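Local coordinates for myroilysin (Myroides profundi, PDB 5CZW), which is a zinc metallopeptidase of the astacin (M12A) family of metzincins, probably an endopeptidase, held here as a proenzyme by a cysteine switch, at residues 156-162 / 210-216. The protein carries 1 engineered substitution. Sequence-based numbering, arbitrary orientation.
Sequences IPWDKNK and ALTTNGF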
ATOM      1  N   ILE A 156      -3.692 -19.689  -7.859  1.00 20.07           N
ATOM      2  CA  ILE A 156      -3.823 -19.332  -6.467  1.00 20.19           C
ATOM      3  C   ILE A 156      -5.048 -19.964  -5.839  1.00 20.19           C
ATOM      4  O   ILE A 156      -6.148 -19.763  -6.320  1.00 19.79           O
ATOM      5  CB  ILE A 156      -3.884 -17.798  -6.306  1.00 19.02           C
ATOM      6  CG1 ILE A 156      -2.630 -17.146  -6.938  1.00 20.08           C
ATOM      7  CG2 ILE A 156      -4.035 -17.446  -4.818  1.00 18.03           C
ATOM      8  CD1 ILE A 156      -2.749 -15.671  -7.271  1.00 22.39           C
ATOM      9  N   PRO A 157      -4.786 -20.675  -4.709  1.00 21.36           N
ATOM     10  CA  PRO A 157      -5.955 -21.278  -4.089  1.00 22.68           C
ATOM     11  C   PRO A 157      -6.805 -20.364  -3.202  1.00 20.59           C
ATOM     12  O   PRO A 157      -6.861 -20.547  -2.054  1.00 25.03           O
ATOM     13  CB  PRO A 157      -5.360 -22.434  -3.279  1.00 23.21           C
ATOM     14  CG  PRO A 157      -4.145 -21.873  -2.767  1.00 23.04           C
ATOM     15  CD  PRO A 157      -3.553 -21.134  -3.927  1.00 22.10           C
ATOM     16  N   TRP A 158      -7.472 -19.416  -3.795  1.00 19.97           N
ATOM     17  CA  TRP A 158      -8.339 -18.526  -3.071  1.00 19.14           C
ATOM     18  C   TRP A 158      -9.487 -19.214  -2.394  1.00 23.75           C
ATOM     19  O   TRP A 158     -10.160 -20.132  -2.977  1.00 24.31           O
ATOM     20  CB  TRP A 158      -8.951 -17.472  -3.995  1.00 18.99           C
ATOM     21  CG  TRP A 158      -8.032 -16.592  -4.774  1.00 19.06           C
ATOM     22  CD1 TRP A 158      -7.773 -16.689  -6.084  1.00 18.38           C
ATOM     23  CD2 TRP A 158      -7.234 -15.490  -4.290  1.00 18.95           C
ATOM     24  NE1 TRP A 158      -6.896 -15.713  -6.465  1.00 18.35           N
ATOM     25  CE2 TRP A 158      -6.527 -14.979  -5.383  1.00 18.52           C
ATOM     26  CE3 TRP A 158      -7.073 -14.870  -3.048  1.00 19.63           C
ATOM     27  CZ2 TRP A 158      -5.685 -13.869  -5.280  1.00 19.06           C
ATOM     28  CZ3 TRP A 158      -6.220 -13.755  -2.950  1.00 19.07           C
ATOM     29  CH2 TRP A 158      -5.543 -13.287  -4.070  1.00 19.73           C
ATOM     30  N   ASP A 159      -9.793 -18.742  -1.193  1.00 21.24           N
ATOM     31  CA  ASP A 159     -11.050 -19.135  -0.549  1.00 24.74           C
ATOM     32  C   ASP A 159     -12.008 -18.064  -0.960  1.00 25.55           C
ATOM     33  O   ASP A 159     -12.017 -16.977  -0.383  1.00 24.79           O
ATOM     34  CB  ASP A 159     -10.865 -19.204   0.938  1.00 28.01           C
ATOM     35  CG  ASP A 159     -12.158 -19.539   1.677  1.00 30.73           C
ATOM     36  OD1 ASP A 159     -13.254 -19.181   1.175  1.00 31.45           O
ATOM     37  OD2 ASP A 159     -12.046 -20.102   2.796  1.00 38.83           O
ATOM     38  N   LYS A 160     -12.779 -18.321  -2.008  1.00 27.61           N
ATOM     39  CA  LYS A 160     -13.471 -17.205  -2.685  1.00 30.75           C
ATOM     40  C   LYS A 160     -14.499 -16.504  -1.755  1.00 29.69           C
ATOM     41  O   LYS A 160     -14.583 -15.265  -1.701  1.00 27.52           O
ATOM     42  CB  LYS A 160     -14.077 -17.667  -4.022  1.00 33.35           C
ATOM     43  CG  LYS A 160     -13.051 -18.330  -4.940  1.00 37.59           C
ATOM     44  CD  LYS A 160     -13.501 -18.443  -6.398  1.00 39.76           C
ATOM     45  CE  LYS A 160     -12.977 -17.299  -7.247  1.00 41.61           C
ATOM     46  NZ  LYS A 160     -12.795 -17.689  -8.677  1.00 42.88           N
ATOM     47  N   ASN A 161     -15.224 -17.309  -1.002  1.00 30.12           N
ATOM     48  CA  ASN A 161     -16.102 -16.840   0.074  1.00 32.83           C
ATOM     49  C   ASN A 161     -15.399 -15.817   0.968  1.00 31.33           C
ATOM     50  O   ASN A 161     -15.968 -14.754   1.295  1.00 29.23           O
ATOM     51  CB  ASN A 161     -16.580 -18.041   0.928  1.00 37.09           C
ATOM     52  CG  ASN A 161     -17.114 -17.629   2.292  1.00 40.31           C
ATOM     53  OD1 ASN A 161     -18.280 -17.259   2.420  1.00 46.69           O
ATOM     54  ND2 ASN A 161     -16.267 -17.711   3.327  1.00 42.62           N
ATOM     55  N   LYS A 162     -14.190 -16.143   1.390  1.00 29.72           N
ATOM     56  CA  LYS A 162     -13.495 -15.241   2.269  1.00 28.46           C
ATOM     57  C   LYS A 162     -13.046 -13.997   1.542  1.00 23.95           C
ATOM     58  O   LYS A 162     -13.028 -12.946   2.091  1.00 21.48           O
ATOM     59  CB  LYS A 162     -12.314 -15.883   2.965  1.00 32.37           C
ATOM     60  CG  LYS A 162     -12.653 -16.783   4.126  1.00 36.68           C
ATOM     61  CD  LYS A 162     -12.218 -16.264   5.508  1.00 41.82           C
ATOM     62  CE  LYS A 162     -10.885 -16.838   5.955  1.00 43.23           C
ATOM     63  NZ  LYS A 162     -10.044 -16.280   7.067  1.00 47.40           N
ATOM     64  N   ALA A 210      -4.959 -15.942   5.224  1.00 20.72           N
ATOM     65  CA  ALA A 210      -6.318 -15.639   5.645  1.00 19.59           C
ATOM     66  C   ALA A 210      -7.304 -15.645   4.491  1.00 18.60           C
ATOM     67  O   ALA A 210      -8.518 -15.619   4.767  1.00 21.98           O
ATOM     68  CB  ALA A 210      -6.346 -14.304   6.364  1.00 20.64           C
ATOM     69  N   LEU A 211      -6.811 -15.615   3.249  1.00 18.53           N
ATOM     70  CA  LEU A 211      -7.676 -15.563   2.089  1.00 19.64           C
ATOM     71  C   LEU A 211      -7.617 -16.764   1.152  1.00 18.09           C
ATOM     72  O   LEU A 211      -8.138 -16.725   0.086  1.00 19.02           O
ATOM     73  CB  LEU A 211      -7.365 -14.312   1.213  1.00 18.32           C
ATOM     74  CG  LEU A 211      -7.487 -12.941   1.886  1.00 20.01           C
ATOM     75  CD1 LEU A 211      -6.467 -12.813   2.964  1.00 25.66           C
ATOM     76  CD2 LEU A 211      -7.199 -11.846   0.914  1.00 19.73           C
ATOM     77  N   THR A 212      -6.897 -17.774   1.575  1.00 21.75           N
ATOM     78  CA  THR A 212      -6.704 -18.944   0.783  1.00 24.30           C
ATOM     79  C   THR A 212      -7.133 -20.168   1.570  1.00 27.28           C
ATOM     80  O   THR A 212      -7.434 -20.059   2.721  1.00 26.78           O
ATOM     81  CB  THR A 212      -5.236 -19.116   0.488  1.00 25.27           C
ATOM     82  OG1 THR A 212      -4.555 -19.296   1.720  1.00 27.37           O
ATOM     83  CG2 THR A 212      -4.688 -17.910  -0.248  1.00 22.54           C
ATOM     84  N   THR A 213      -7.116 -21.315   0.917  1.00 30.56           N
ATOM     85  CA  THR A 213      -7.539 -22.555   1.515  1.00 34.59           C
ATOM     86  C   THR A 213      -6.536 -23.540   1.949  1.00 39.71           C
ATOM     87  O   THR A 213      -6.835 -24.325   2.793  1.00 42.29           O
ATOM     88  CB  THR A 213      -8.385 -23.359   0.546  1.00 32.93           C
ATOM     89  OG1 THR A 213      -7.629 -23.523  -0.636  1.00 29.78           O
ATOM     90  CG2 THR A 213      -9.588 -22.624   0.285  1.00 33.26           C
ATOM     91  N   ASN A 214      -5.374 -23.534   1.366  1.00 43.47           N
ATOM     92  CA  ASN A 214      -4.399 -24.559   1.745  1.00 48.83           C
ATOM     93  C   ASN A 214      -3.481 -24.207   2.921  1.00 40.13           C
ATOM     94  O   ASN A 214      -2.792 -24.998   3.409  1.00 43.90           O
ATOM     95  CB  ASN A 214      -3.571 -24.784   0.511  1.00 54.62           C
ATOM     96  CG  ASN A 214      -4.264 -25.712  -0.461  1.00 61.12           C
ATOM     97  OD1 ASN A 214      -4.887 -26.708  -0.040  1.00 64.36           O
ATOM     98  ND2 ASN A 214      -4.144 -25.431  -1.747  1.00 55.88           N
ATOM     99  N   GLY A 215      -3.557 -22.967   3.335  1.00 35.73           N
ATOM    100  CA  GLY A 215      -2.602 -22.343   4.194  1.00 34.62           C
ATOM    101  C   GLY A 215      -1.583 -21.654   3.216  1.00 34.07           C
ATOM    102  O   GLY A 215      -0.581 -21.097   3.627  1.00 31.66           O
ATOM    103  N   PHE A 216      -1.871 -21.690   1.920  1.00 31.88           N
ATOM    104  CA  PHE A 216      -1.030 -21.124   0.931  1.00 28.57           C
ATOM    105  C   PHE A 216      -0.851 -19.663   1.255  1.00 25.61           C
ATOM    106  O   PHE A 216      -1.749 -19.033   1.594  1.00 26.41           O
ATOM    107  CB  PHE A 216      -1.726 -21.247  -0.424  1.00 29.50           C
ATOM    108  CG  PHE A 216      -0.973 -20.642  -1.535  1.00 29.96           C
ATOM    109  CD1 PHE A 216      -1.147 -19.336  -1.863  1.00 30.04           C
ATOM    110  CD2 PHE A 216      -0.052 -21.363  -2.234  1.00 31.16           C
ATOM    111  CE1 PHE A 216      -0.450 -18.749  -2.865  1.00 30.68           C
ATOM    112  CE2 PHE A 216       0.666 -20.774  -3.228  1.00 32.26           C
ATOM    113  CZ  PHE A 216       0.452 -19.473  -3.558  1.00 32.66           C
TER
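Pro157 lays its pyrrolidine ring across Phe216, the two side chains crossing at about a right angle. From CB outward the proline ring meets a succession of atoms: CB lies 3.6 Å from both ND2 of Asn214 and OG1 of Thr213, CG presses on Phe216 CB at 3.4 Å, and CD stands over one face of the phenyl ring in a CH-pi contact, 3.7 Å from its centroid. CG of Phe216, anti to the backbone N (chi1 178°), carries the ring out to Pro157, and chi2 near -90° turns a face to CD. Ile156 CG2 lies obliquely to this ring, 4.3 Å from Phe216 CE1. With the ring cut back to an alanine here, Pro157 CD would probably lose its aromatic partner and Ile156 CG2 its apolar neighbour.

The backbones meet in a single bridge between Trp158 and Thr212. Pro157, the centre of an inverse gamma turn, accepts from Thr213 N at its O, nearly head-on to the carbonyl, with a second, weak bond from Thr213 OG1. Beyond Trp158, Asp159 N gives a nearly straight bond (172°) to Leu211 O, 2.9 Å away. Within 210-216, Thr212 OG1 donates to a lone pair of Phe216 O. Asp159 also N-caps helix 160-167, OD1 taking Lys162 N from above the carboxylate plane; bent Lys162 sends a weak bond from NZ to Ala210 O.

In this astacin-family domain the contact thus joins, at the surface, the chain following zinc ligand His147 to the loop between helices 178-184 and 231-235. Val163 of helix 160-167 touches Leu211 and Trp158, whose ring also meets Phe184 of helix 178-184.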